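Local coordinates for protein C alpha-dehydrogenase (Sphingobium sp. SYK-6, PDB 4YAG) that oxidises the Calpha alcohol of lignin beta-aryl ethers as an NAD-dependent enzyme of the short-chain dehydrogenase/reductase family, at residues T7-G12 and R31-D36; I37-L42 and T60-V65; I21-L26 and Q47-R52. All blocks are in the same frame, centred on the assembly; numbering follows the deposited sequence.

Contact 1 of 3, residues T7-G12 and R31-D36; sequences TAFITG and RLVLAD. With NAI (1,4-dihydronicotinamide adenine dinucleotide), chain C.
Phe9 and Val33 meet because each turns a branch away from its own backbone nitrogen: Phe9 CG stands trans to N (chi1 -179°) and Val33 CG1 does likewise (chi1 175°), which sets Phe9 CD2 3.5 Å from Val33 CG1. The far end of the ring, CZ, rests 3.5 Å from Ala35 CB, a methyl small enough to let the ring come this close. These apolar groups share one face of two parallel neighbouring strands, covered by helix 68-82. On the other face Ile10 CD1 touches two leucine methyls, Leu32 CD2 at 4.0 Å and Leu34 CD2 at 4.1 Å, and helix 16-27 packs against this group. An alanine at Phe9 is likely to leave Val33 CG1 and Ala35 CB without their neighbour and open a gap beneath helix 68-82.

Between the faces the two backbones take turns as donor and acceptor: Val33 N bonds to Ala8 O at 2.8 Å, and Val33 O receives Ile10 N. The last bond, Gly12 N to Ala35 O, is weak. Gly12 has positive phi, and any CB would collide with the NADH ribose oxygen O4B. Asp36 ends its strand with a carboxylate that takes both adenosine ribose hydroxyls, O2B to OD1 and O3B to OD2, each at 2.7 Å. This is the Rossmann-fold signature of an NAD enzyme: a 2'-phosphate on the ribose would probably be repelled by that negative charge.

Contact 2 of 3, residues I37-L42 and T60-V65; sequences IRQDHL and TIRLDV. With NAI (1,4-dihydronicotinamide adenine dinucleotide), chain C.
Thr60 CB lies 3.8 Å from Leu42 CD2, while its hydroxyl bonds to a water that also takes a weak bond from Gln39 NE2, whose stronger partner is Asp43. Ile61 turns away, toward helix 68-82, its carbonyl oxygen packing against Leu42 CD1. Arg62 runs out extended: CB packs on Leu42, CD lies 3.4 Å from Gln39 OE1, and the shaft crosses the glutamine at about a right angle, so a long, partly apolar residue suits this solvent-facing edge. Leu63 packs under helix 68-82, but its O comes 3.2 Å from Ile37 CA.

Asp64, with CG trans to N (chi1 176°), lies alongside Ile37, CB being 3.9 Å from Ile37 CD1. Its OD1 accepts N6A of the NADH adenine at 3.0 Å; Ser66 and Arg205 hold the carboxylate in place. Val65 N donates to N1A at 3.1 Å, Ile37 CG2 packs against the same adenine, and His41 ND1 donates to the ribose O3B at 2.8 Å. The loop after strand 58-62 and the turn before helix 39-51, in the second beta-alpha-beta unit, form the adenine pocket. An acceptor for the amine beside a donor for N1 reads the adenine edge; guanine, with the reversed pattern, would probably fit poorly.

Contact 3 of 3, residues I21-L26 and Q47-R52; sequences IAQRLL and QFFEER
Ala22 and Phe49 open the contact where helix 16-27 faces helix 39-51: Ala22 CB is 4.4 Å from Phe49 CZ, and this small residue also lies against Ile10, Leu32 and Leu34 of the sheet below. One residue on, Gln23 reaches across with its chain extended beyond CG. Its methylene CG stands 4.0 Å from Phe48 CE1 and 4.2 Å from Phe49 CZ, so the aliphatic part of the side chain bridges the two rings, and its amide plane is turned 68° from the Phe48 ring. At the end of the segment Leu26 brings a branch to the CD1-CE1 side of the Phe49 ring: with CG trans to N (chi1 -176°), CD2 comes to 3.8 Å from Phe49 CE1, the leucine and the ring lying alongside each other, pointing opposite ways.

The local axes stay 12.5 Å apart at 29°, too far for backbones to approach, and the large phenylalanines span the interval. Phe49 is buried, resting on Leu32 as well, and Phe48 CD1 sits over the centre of its ring at 3.8 Å. Phe48 lies nearer the surface: Phe19 meets it edge-to-face, and Arg52 lays its guanidinium over one face, offset toward the rim. Arg52 NH1 also bonds to Phe48 O at 2.9 Å and forms a salt bridge with Glu51. These two helices of the Rossmann fold, on the same face of the sheet, are thus joined by van der Waals contacts alone, without a hydrogen bond across; the fit depends on the size and shape of the two phenylalanines, not on directed bonds.

From the N terminus, strand 7-11 leads through helix 16-27 to strand 31-36, and contact 1 closes this first beta-alpha-beta unit. The chain then enters helix 39-51 and returns on strand 58-62, where contact 2 closes the second unit; the two contacts follow in series. Contact 3 crosses both, since 21-26 lies inside the first loop and 47-52 inside the second, and so ties together the helices of the two units. Contacts 1 and 2 share the sheet, Leu34 O and Asp36 O probably bonding to Ile61 N and Leu63 N, and both reach the adenosine half of NADH; contact 3 covers the sheet through Ala22, away from the cofactor.

Contact 1 of 3, residues T7-G12 and R31-D36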
loop_
_atom_site.group_PDB
_atom_site.type_symbol
_atom_site.label_atom_id
_atom_site.label_comp_id
_atom_site.label_asym_id
_atom_site.label_seq_id
_atom_site.Cartn_x
_atom_site.Cartn_y
_atom_site.Cartn_z
ATOM N N THR A 7 -25.611 12.140 -8.592
ATOM C CA THR A 7 -24.626 13.083 -8.078
ATOM C C THR A 7 -23.278 12.376 -7.922
ATOM O O THR A 7 -23.205 11.251 -7.397
ATOM C CB THR A 7 -25.048 13.643 -6.725
ATOM O OG1 THR A 7 -26.238 14.430 -6.888
ATOM C CG2 THR A 7 -23.928 14.499 -6.113
ATOM N N ALA A 8 -22.235 13.043 -8.397
ATOM C CA ALA A 8 -20.867 12.532 -8.325
ATOM C C ALA A 8 -20.056 13.402 -7.379
ATOM O O ALA A 8 -20.034 14.631 -7.524
ATOM C CB ALA A 8 -20.228 12.514 -9.711
ATOM N N PHE A 9 -19.401 12.771 -6.408
ATOM C CA PHE A 9 -18.497 13.433 -5.490
ATOM C C PHE A 9 -17.086 13.122 -5.960
ATOM O O PHE A 9 -16.688 11.937 -6.008
ATOM C CB PHE A 9 -18.729 12.892 -4.085
ATOM C CG PHE A 9 -17.855 13.528 -3.024
ATOM C CD1 PHE A 9 -16.648 12.979 -2.679
ATOM C CD2 PHE A 9 -18.257 14.667 -2.380
ATOM C CE1 PHE A 9 -15.857 13.559 -1.703
ATOM C CE2 PHE A 9 -17.469 15.268 -1.407
ATOM C CZ PHE A 9 -16.279 14.713 -1.062
ATOM N N ILE A 10 -16.336 14.161 -6.319
ATOM C CA ILE A 10 -15.036 13.999 -6.957
ATOM C C ILE A 10 -13.948 14.689 -6.159
ATOM O O ILE A 10 -13.884 15.918 -6.086
ATOM C CB ILE A 10 -15.034 14.573 -8.391
ATOM C CG1 ILE A 10 -16.262 14.072 -9.166
ATOM C CG2 ILE A 10 -13.736 14.248 -9.120
ATOM C CD1 ILE A 10 -16.374 14.663 -10.541
ATOM N N THR A 11 -13.063 13.899 -5.559
ATOM C CA THR A 11 -11.924 14.498 -4.880
ATOM C C THR A 11 -10.856 14.873 -5.899
ATOM O O THR A 11 -10.676 14.217 -6.918
ATOM C CB THR A 11 -11.336 13.601 -3.813
ATOM O OG1 THR A 11 -10.643 12.520 -4.448
ATOM C CG2 THR A 11 -12.415 13.100 -2.871
ATOM N N GLY A 12 -10.186 15.992 -5.652
ATOM C CA GLY A 12 -9.313 16.597 -6.645
ATOM C C GLY A 12 -10.089 16.992 -7.896
ATOM O O GLY A 12 -9.532 17.049 -8.992
ATOM N N ARG A 31 -24.949 15.695 -11.561
ATOM C CA ARG A 31 -24.614 16.866 -10.775
ATOM C C ARG A 31 -23.336 16.572 -10.031
ATOM O O ARG A 31 -23.012 15.408 -9.784
ATOM C CB ARG A 31 -25.725 17.220 -9.789
ATOM C CG ARG A 31 -27.054 17.441 -10.475
ATOM C CD ARG A 31 -28.148 17.862 -9.508
ATOM N NE ARG A 31 -28.052 19.284 -9.169
ATOM C CZ ARG A 31 -28.428 19.795 -7.999
ATOM N NH1 ARG A 31 -28.933 19.010 -7.058
ATOM N NH2 ARG A 31 -28.312 21.092 -7.764
ATOM N N LEU A 32 -22.609 17.617 -9.669
ATOM C CA LEU A 32 -21.253 17.457 -9.150
ATOM C C LEU A 32 -21.030 18.081 -7.786
ATOM O O LEU A 32 -21.506 19.178 -7.505
ATOM C CB LEU A 32 -20.243 18.103 -10.093
ATOM C CG LEU A 32 -20.269 17.672 -11.554
ATOM C CD1 LEU A 32 -19.301 18.552 -12.331
ATOM C CD2 LEU A 32 -19.943 16.201 -11.680
ATOM N N VAL A 33 -20.229 17.391 -6.973
ATOM C CA VAL A 33 -19.601 17.992 -5.818
ATOM C C VAL A 33 -18.108 17.822 -6.012
ATOM O O VAL A 33 -17.610 16.683 -6.110
ATOM C CB VAL A 33 -20.048 17.330 -4.506
ATOM C CG1 VAL A 33 -19.283 17.889 -3.322
ATOM C CG2 VAL A 33 -21.513 17.512 -4.321
ATOM N N LEU A 34 -17.408 18.946 -6.117
ATOM C CA LEU A 34 -15.957 18.944 -6.280
ATOM C C LEU A 34 -15.323 19.237 -4.925
ATOM O O LEU A 34 -15.591 20.265 -4.310
ATOM C CB LEU A 34 -15.520 19.985 -7.307
ATOM C CG LEU A 34 -16.263 19.954 -8.636
ATOM C CD1 LEU A 34 -15.731 21.024 -9.560
ATOM C CD2 LEU A 34 -16.185 18.606 -9.302
ATOM N N ALA A 35 -14.491 18.309 -4.454
ATOM C CA ALA A 35 -13.838 18.421 -3.168
ATOM C C ALA A 35 -12.334 18.551 -3.427
ATOM O O ALA A 35 -11.743 17.766 -4.150
ATOM C CB ALA A 35 -14.133 17.197 -2.299
ATOM N N ASP A 36 -11.722 19.567 -2.853
ATOM C CA ASP A 36 -10.324 19.878 -3.175
ATOM C C ASP A 36 -9.712 20.673 -2.038
ATOM O O ASP A 36 -10.393 21.469 -1.370
ATOM C CB ASP A 36 -10.289 20.683 -4.478
ATOM C CG ASP A 36 -8.982 20.560 -5.232
ATOM O OD1 ASP A 36 -7.971 21.128 -4.764
ATOM O OD2 ASP A 36 -8.983 19.904 -6.310
HETATM P PA NAI C . -3.822 17.879 -10.244
HETATM O O1A NAI C . -2.898 18.435 -9.196
HETATM O O2A NAI C . -4.052 18.731 -11.476
HETATM O O5B NAI C . -5.218 17.530 -9.609
HETATM C C5B NAI C . -5.277 17.005 -8.315
HETATM C C4B NAI C . -6.140 17.872 -7.486
HETATM O O4B NAI C . -6.239 17.160 -6.210
HETATM C C3B NAI C . -5.652 19.227 -7.225
HETATM O O3B NAI C . -6.640 20.233 -7.529
HETATM C C2B NAI C . -5.269 19.218 -5.827
HETATM O O2B NAI C . -5.390 20.494 -5.181
HETATM C C1B NAI C . -6.098 18.180 -5.215
HETATM N N9A NAI C . -5.550 17.636 -4.000
HETATM C C8A NAI C . -4.240 17.306 -3.724
HETATM N N7A NAI C . -4.127 16.880 -2.458
HETATM C C5A NAI C . -5.366 16.905 -1.873
HETATM C C6A NAI C . -5.890 16.595 -0.617
HETATM N N6A NAI C . -5.030 16.192 0.415
HETATM N N1A NAI C . -7.218 16.742 -0.377
HETATM C C2A NAI C . -8.041 17.191 -1.353
HETATM N N3A NAI C . -7.591 17.508 -2.577
HETATM C C4A NAI C . -6.274 17.383 -2.859
HETATM O O3 NAI C . -3.130 16.516 -10.667
HETATM P PN NAI C . -3.716 15.217 -11.419
HETATM O O1N NAI C . -5.040 15.489 -12.122
HETATM O O2N NAI C . -2.606 14.781 -12.343
HETATM O O5D NAI C . -3.925 14.165 -10.221
HETATM C C5D NAI C . -5.096 13.352 -10.118
HETATM C C4D NAI C . -4.708 11.950 -9.819
HETATM O O4D NAI C . -4.105 11.370 -11.033
HETATM C C3D NAI C . -3.715 11.804 -8.751
HETATM O O3D NAI C . -4.133 10.748 -7.861
HETATM C C2D NAI C . -2.467 11.449 -9.420
HETATM O O2D NAI C . -1.615 10.685 -8.558
HETATM C C1D NAI C . -2.895 10.664 -10.564
HETATM N N1N NAI C . -2.049 10.514 -11.689
HETATM C C2N NAI C . -1.721 11.543 -12.539
HETATM C C3N NAI C . -0.911 11.297 -13.635
HETATM C C7N NAI C . -0.543 12.394 -14.574
HETATM O O7N NAI C . 0.300 12.232 -15.483
HETATM N N7N NAI C . -1.275 13.652 -14.453
HETATM C C4N NAI C . -0.424 10.029 -13.906
HETATM C C5N NAI C . -0.807 8.995 -13.074
HETATM C C6N NAI C . -1.615 9.235 -11.992
#

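Contact 2 of 3, residues I37-L42 and T60-V65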
loop_
_atom_site.group_PDB
_atom_site.type_symbol
_atom_site.label_atom_id
_atom_site.label_comp_id
_atom_site.label_asym_id
_atom_site.label_seq_id
_atom_site.Cartn_x
_atom_site.Cartn_y
_atom_site.Cartn_z
ATOM N N ILE A 37 -8.407 20.534 -1.866
ATOM C CA ILE A 37 -7.711 21.238 -0.809
ATOM C C ILE A 37 -7.326 22.671 -1.230
ATOM O O ILE A 37 -6.990 23.499 -0.390
ATOM C CB ILE A 37 -6.452 20.419 -0.358
ATOM C CG1 ILE A 37 -6.011 20.821 1.050
ATOM C CG2 ILE A 37 -5.319 20.577 -1.348
ATOM C CD1 ILE A 37 -4.937 19.898 1.601
ATOM N N ARG A 38 -7.393 22.961 -2.529
ATOM C CA ARG A 38 -6.978 24.253 -3.064
ATOM C C ARG A 38 -8.177 25.148 -3.359
ATOM O O ARG A 38 -8.929 24.886 -4.298
ATOM C CB ARG A 38 -6.164 24.044 -4.340
ATOM C CG ARG A 38 -4.749 23.501 -4.087
ATOM C CD ARG A 38 -3.762 24.573 -3.683
ATOM N NE ARG A 38 -3.582 25.587 -4.727
ATOM C CZ ARG A 38 -2.756 25.454 -5.761
ATOM N NH1 ARG A 38 -2.023 24.349 -5.903
ATOM N NH2 ARG A 38 -2.681 26.415 -6.671
ATOM N N GLN A 39 -8.346 26.193 -2.559
ATOM C CA GLN A 39 -9.461 27.109 -2.752
ATOM C C GLN A 39 -9.384 27.782 -4.109
ATOM O O GLN A 39 -10.423 27.999 -4.745
ATOM C CB GLN A 39 -9.511 28.174 -1.660
ATOM C CG GLN A 39 -10.796 29.022 -1.724
ATOM C CD GLN A 39 -12.052 28.194 -1.533
ATOM O OE1 GLN A 39 -12.264 27.590 -0.480
ATOM N NE2 GLN A 39 -12.908 28.169 -2.556
ATOM N N ASP A 40 -8.179 28.100 -4.567
ATOM C CA ASP A 40 -8.048 28.771 -5.862
ATOM C C ASP A 40 -8.469 27.860 -7.025
ATOM O O ASP A 40 -9.108 28.328 -7.982
ATOM C CB ASP A 40 -6.652 29.379 -6.073
ATOM C CG ASP A 40 -5.523 28.372 -5.953
ATOM O OD1 ASP A 40 -5.712 27.285 -5.378
ATOM O OD2 ASP A 40 -4.412 28.687 -6.426
ATOM N N HIS A 41 -8.147 26.571 -6.929
ATOM C CA HIS A 41 -8.625 25.608 -7.911
ATOM C C HIS A 41 -10.156 25.542 -7.887
ATOM O O HIS A 41 -10.794 25.537 -8.941
ATOM C CB HIS A 41 -8.031 24.205 -7.680
ATOM C CG HIS A 41 -6.572 24.117 -7.970
ATOM N ND1 HIS A 41 -5.871 22.914 -7.890
ATOM C CD2 HIS A 41 -5.655 25.027 -8.352
ATOM C CE1 HIS A 41 -4.632 23.103 -8.216
ATOM N NE2 HIS A 41 -4.446 24.394 -8.491
ATOM N N LEU A 42 -10.747 25.470 -6.697
ATOM C CA LEU A 42 -12.210 25.405 -6.582
ATOM C C LEU A 42 -12.847 26.645 -7.199
ATOM O O LEU A 42 -13.873 26.533 -7.884
ATOM C CB LEU A 42 -12.656 25.280 -5.126
ATOM C CG LEU A 42 -12.326 23.940 -4.461
ATOM C CD1 LEU A 42 -12.547 23.996 -2.967
ATOM C CD2 LEU A 42 -13.145 22.815 -5.041
ATOM N N THR A 60 -18.981 23.108 -4.516
ATOM C CA THR A 60 -17.584 22.927 -4.160
ATOM C C THR A 60 -17.429 22.834 -2.651
ATOM O O THR A 60 -18.114 23.516 -1.900
ATOM C CB THR A 60 -16.706 24.070 -4.677
ATOM O OG1 THR A 60 -17.225 25.306 -4.204
ATOM C CG2 THR A 60 -16.702 24.071 -6.205
ATOM N N ILE A 61 -16.499 21.985 -2.239
ATOM C CA ILE A 61 -16.150 21.832 -0.835
ATOM C C ILE A 61 -14.641 21.798 -0.720
ATOM O O ILE A 61 -13.976 20.981 -1.383
ATOM C CB ILE A 61 -16.697 20.515 -0.229
ATOM C CG1 ILE A 61 -18.220 20.464 -0.304
ATOM C CG2 ILE A 61 -16.258 20.370 1.232
ATOM C CD1 ILE A 61 -18.809 19.153 0.168
ATOM N N ARG A 62 -14.114 22.660 0.134
ATOM C CA ARG A 62 -12.686 22.661 0.432
ATOM C C ARG A 62 -12.416 21.668 1.566
ATOM O O ARG A 62 -12.985 21.799 2.673
ATOM C CB ARG A 62 -12.226 24.054 0.825
ATOM C CG ARG A 62 -10.725 24.115 1.091
ATOM C CD ARG A 62 -10.254 25.505 1.353
ATOM N NE ARG A 62 -8.849 25.525 1.755
ATOM C CZ ARG A 62 -8.421 25.528 3.016
ATOM N NH1 ARG A 62 -9.279 25.518 4.034
ATOM N NH2 ARG A 62 -7.118 25.548 3.260
ATOM N N LEU A 63 -11.531 20.707 1.313
ATOM C CA LEU A 63 -11.192 19.724 2.328
ATOM C C LEU A 63 -9.884 19.045 1.981
ATOM O O LEU A 63 -9.394 19.147 0.867
ATOM C CB LEU A 63 -12.293 18.673 2.498
ATOM C CG LEU A 63 -12.739 17.861 1.296
ATOM C CD1 LEU A 63 -11.720 16.815 0.861
ATOM C CD2 LEU A 63 -14.073 17.157 1.603
ATOM N N ASP A 64 -9.321 18.397 2.993
ATOM C CA ASP A 64 -8.165 17.504 2.873
ATOM C C ASP A 64 -8.679 16.065 3.001
ATOM O O ASP A 64 -9.251 15.717 4.041
ATOM C CB ASP A 64 -7.217 17.835 4.021
ATOM C CG ASP A 64 -5.995 16.932 4.100
ATOM O OD1 ASP A 64 -5.823 16.007 3.290
ATOM O OD2 ASP A 64 -5.181 17.194 5.016
ATOM N N VAL A 65 -8.487 15.239 1.972
ATOM C CA VAL A 65 -9.007 13.858 1.963
ATOM C C VAL A 65 -8.412 12.998 3.071
ATOM O O VAL A 65 -8.964 11.942 3.405
ATOM C CB VAL A 65 -8.796 13.143 0.606
ATOM C CG1 VAL A 65 -9.609 13.836 -0.491
ATOM C CG2 VAL A 65 -7.315 13.080 0.237
HETATM P PA NAI C . -3.822 17.879 -10.244
HETATM O O1A NAI C . -2.898 18.435 -9.196
HETATM O O2A NAI C . -4.052 18.731 -11.476
HETATM O O5B NAI C . -5.218 17.530 -9.609
HETATM C C5B NAI C . -5.277 17.005 -8.315
HETATM C C4B NAI C . -6.140 17.872 -7.486
HETATM O O4B NAI C . -6.239 17.160 -6.210
HETATM C C3B NAI C . -5.652 19.227 -7.225
HETATM O O3B NAI C . -6.640 20.233 -7.529
HETATM C C2B NAI C . -5.269 19.218 -5.827
HETATM O O2B NAI C . -5.390 20.494 -5.181
HETATM C C1B NAI C . -6.098 18.180 -5.215
HETATM N N9A NAI C . -5.550 17.636 -4.000
HETATM C C8A NAI C . -4.240 17.306 -3.724
HETATM N N7A NAI C . -4.127 16.880 -2.458
HETATM C C5A NAI C . -5.366 16.905 -1.873
HETATM C C6A NAI C . -5.890 16.595 -0.617
HETATM N N6A NAI C . -5.030 16.192 0.415
HETATM N N1A NAI C . -7.218 16.742 -0.377
HETATM C C2A NAI C . -8.041 17.191 -1.353
HETATM N N3A NAI C . -7.591 17.508 -2.577
HETATM C C4A NAI C . -6.274 17.383 -2.859
HETATM O O3 NAI C . -3.130 16.516 -10.667
HETATM P PN NAI C . -3.716 15.217 -11.419
HETATM O O1N NAI C . -5.040 15.489 -12.122
HETATM O O2N NAI C . -2.606 14.781 -12.343
HETATM O O5D NAI C . -3.925 14.165 -10.221
HETATM C C5D NAI C . -5.096 13.352 -10.118
HETATM C C4D NAI C . -4.708 11.950 -9.819
HETATM O O4D NAI C . -4.105 11.370 -11.033
HETATM C C3D NAI C . -3.715 11.804 -8.751
HETATM O O3D NAI C . -4.133 10.748 -7.861
HETATM C C2D NAI C . -2.467 11.449 -9.420
HETATM O O2D NAI C . -1.615 10.685 -8.558
HETATM C C1D NAI C . -2.895 10.664 -10.564
HETATM N N1N NAI C . -2.049 10.514 -11.689
HETATM C C2N NAI C . -1.721 11.543 -12.539
HETATM C C3N NAI C . -0.911 11.297 -13.635
HETATM C C7N NAI C . -0.543 12.394 -14.574
HETATM O O7N NAI C . 0.300 12.232 -15.483
HETATM N N7N NAI C . -1.275 13.652 -14.453
HETATM C C4N NAI C . -0.424 10.029 -13.906
HETATM C C5N NAI C . -0.807 8.995 -13.074
HETATM C C6N NAI C . -1.615 9.235 -11.992
HETATM O O HOH W 1 -15.570 26.242 -1.959
#

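Contact 3 of 3, residues I21-L26 and Q47-R52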
loop_
_atom_site.group_PDB
_atom_site.type_symbol
_atom_site.label_atom_id
_atom_site.label_comp_id
_atom_site.label_asym_id
_atom_site.label_seq_id
_atom_site.Cartn_x
_atom_site.Cartn_y
_atom_site.Cartn_z
ATOM N N ILE A 21 -12.869 14.471 -15.571
ATOM C CA ILE A 21 -13.954 13.565 -15.189
ATOM C C ILE A 21 -15.228 14.367 -14.864
ATOM O O ILE A 21 -16.324 14.051 -15.320
ATOM C CB ILE A 21 -13.544 12.676 -14.008
ATOM C CG1 ILE A 21 -12.426 11.708 -14.425
ATOM C CG2 ILE A 21 -14.732 11.908 -13.473
ATOM C CD1 ILE A 21 -11.793 10.939 -13.276
ATOM N N ALA A 22 -15.068 15.448 -14.107
ATOM C CA ALA A 22 -16.195 16.290 -13.754
ATOM C C ALA A 22 -16.925 16.786 -14.997
ATOM O O ALA A 22 -18.149 16.704 -15.091
ATOM C CB ALA A 22 -15.728 17.460 -12.935
ATOM N N GLN A 23 -16.177 17.317 -15.956
ATOM C CA GLN A 23 -16.784 17.845 -17.162
ATOM C C GLN A 23 -17.573 16.782 -17.912
ATOM O O GLN A 23 -18.664 17.037 -18.402
ATOM C CB GLN A 23 -15.721 18.409 -18.096
ATOM C CG GLN A 23 -15.092 19.702 -17.637
ATOM C CD GLN A 23 -13.842 20.009 -18.435
ATOM O OE1 GLN A 23 -12.710 19.736 -17.988
ATOM N NE2 GLN A 23 -14.026 20.507 -19.625
ATOM N N ARG A 24 -17.006 15.591 -18.030
ATOM C CA ARG A 24 -17.691 14.554 -18.794
ATOM C C ARG A 24 -18.854 13.920 -18.023
ATOM O O ARG A 24 -19.858 13.557 -18.632
ATOM C CB ARG A 24 -16.692 13.511 -19.301
ATOM C CG ARG A 24 -15.581 14.111 -20.175
ATOM C CD ARG A 24 -16.102 15.075 -21.237
ATOM N NE ARG A 24 -17.091 14.424 -22.076
ATOM C CZ ARG A 24 -18.028 15.048 -22.785
ATOM N NH1 ARG A 24 -18.135 16.374 -22.777
ATOM N NH2 ARG A 24 -18.876 14.327 -23.504
ATOM N N LEU A 25 -18.753 13.801 -16.705
ATOM C CA LEU A 25 -19.913 13.354 -15.943
ATOM C C LEU A 25 -21.075 14.361 -16.039
ATOM O O LEU A 25 -22.214 13.952 -16.229
ATOM C CB LEU A 25 -19.548 13.053 -14.487
ATOM C CG LEU A 25 -18.630 11.850 -14.259
ATOM C CD1 LEU A 25 -18.327 11.673 -12.774
ATOM C CD2 LEU A 25 -19.252 10.564 -14.822
ATOM N N LEU A 26 -20.788 15.660 -15.911
ATOM C CA LEU A 26 -21.812 16.678 -16.071
ATOM C C LEU A 26 -22.447 16.569 -17.461
ATOM O O LEU A 26 -23.682 16.658 -17.614
ATOM C CB LEU A 26 -21.220 18.079 -15.866
ATOM C CG LEU A 26 -22.246 19.218 -15.918
ATOM C CD1 LEU A 26 -22.887 19.391 -14.564
ATOM C CD2 LEU A 26 -21.589 20.508 -16.358
ATOM N N GLN A 47 -15.930 29.152 -11.626
ATOM C CA GLN A 47 -16.045 30.133 -12.693
ATOM C C GLN A 47 -16.222 29.456 -14.065
ATOM O O GLN A 47 -16.992 29.932 -14.915
ATOM C CB GLN A 47 -14.838 31.080 -12.689
ATOM C CG GLN A 47 -14.875 32.063 -13.848
ATOM C CD GLN A 47 -13.569 32.802 -14.047
ATOM O OE1 GLN A 47 -12.970 33.299 -13.094
ATOM N NE2 GLN A 47 -13.113 32.873 -15.294
ATOM N N PHE A 48 -15.511 28.361 -14.283
ATOM C CA PHE A 48 -15.616 27.590 -15.521
ATOM C C PHE A 48 -17.039 27.111 -15.750
ATOM O O PHE A 48 -17.593 27.278 -16.834
ATOM C CB PHE A 48 -14.669 26.397 -15.466
ATOM C CG PHE A 48 -14.734 25.513 -16.669
ATOM C CD1 PHE A 48 -15.676 24.499 -16.755
ATOM C CD2 PHE A 48 -13.839 25.679 -17.711
ATOM C CE1 PHE A 48 -15.729 23.676 -17.860
ATOM C CE2 PHE A 48 -13.880 24.849 -18.817
ATOM C CZ PHE A 48 -14.832 23.855 -18.894
ATOM N N PHE A 49 -17.645 26.525 -14.728
ATOM C CA PHE A 49 -19.004 26.010 -14.877
ATOM C C PHE A 49 -20.048 27.114 -14.923
ATOM O O PHE A 49 -21.075 26.949 -15.579
ATOM C CB PHE A 49 -19.309 24.976 -13.796
ATOM C CG PHE A 49 -18.587 23.689 -14.010
ATOM C CD1 PHE A 49 -18.851 22.915 -15.126
ATOM C CD2 PHE A 49 -17.611 23.261 -13.127
ATOM C CE1 PHE A 49 -18.176 21.753 -15.351
ATOM C CE2 PHE A 49 -16.944 22.108 -13.350
ATOM C CZ PHE A 49 -17.225 21.344 -14.454
ATOM N N GLU A 50 -19.799 28.239 -14.263
ATOM C CA GLU A 50 -20.700 29.388 -14.354
ATOM C C GLU A 50 -20.694 29.964 -15.761
ATOM O O GLU A 50 -21.740 30.354 -16.297
ATOM C CB GLU A 50 -20.296 30.469 -13.349
ATOM C CG GLU A 50 -20.550 30.074 -11.904
ATOM C CD GLU A 50 -20.014 31.087 -10.901
ATOM O OE1 GLU A 50 -19.530 32.161 -11.322
ATOM O OE2 GLU A 50 -20.080 30.804 -9.684
ATOM N N GLU A 51 -19.512 30.018 -16.364
ATOM C CA GLU A 51 -19.387 30.511 -17.734
ATOM C C GLU A 51 -20.155 29.615 -18.708
ATOM O O GLU A 51 -20.559 30.067 -19.787
ATOM C CB GLU A 51 -17.913 30.596 -18.146
ATOM C CG GLU A 51 -17.210 31.840 -17.633
ATOM C CD GLU A 51 -15.695 31.793 -17.815
ATOM O OE1 GLU A 51 -15.145 30.698 -18.084
ATOM O OE2 GLU A 51 -15.054 32.858 -17.675
ATOM N N ARG A 52 -20.374 28.371 -18.325
ATOM C CA ARG A 52 -21.088 27.429 -19.174
ATOM C C ARG A 52 -22.516 27.193 -18.691
ATOM O O ARG A 52 -23.154 26.221 -19.078
ATOM C CB ARG A 52 -20.311 26.132 -19.289
ATOM C CG ARG A 52 -19.112 26.316 -20.183
ATOM C CD ARG A 52 -17.998 25.398 -19.840
ATOM N NE ARG A 52 -16.816 25.738 -20.636
ATOM C CZ ARG A 52 -16.009 26.773 -20.399
ATOM N NH1 ARG A 52 -16.227 27.595 -19.376
ATOM N NH2 ARG A 52 -14.963 26.983 -21.189
#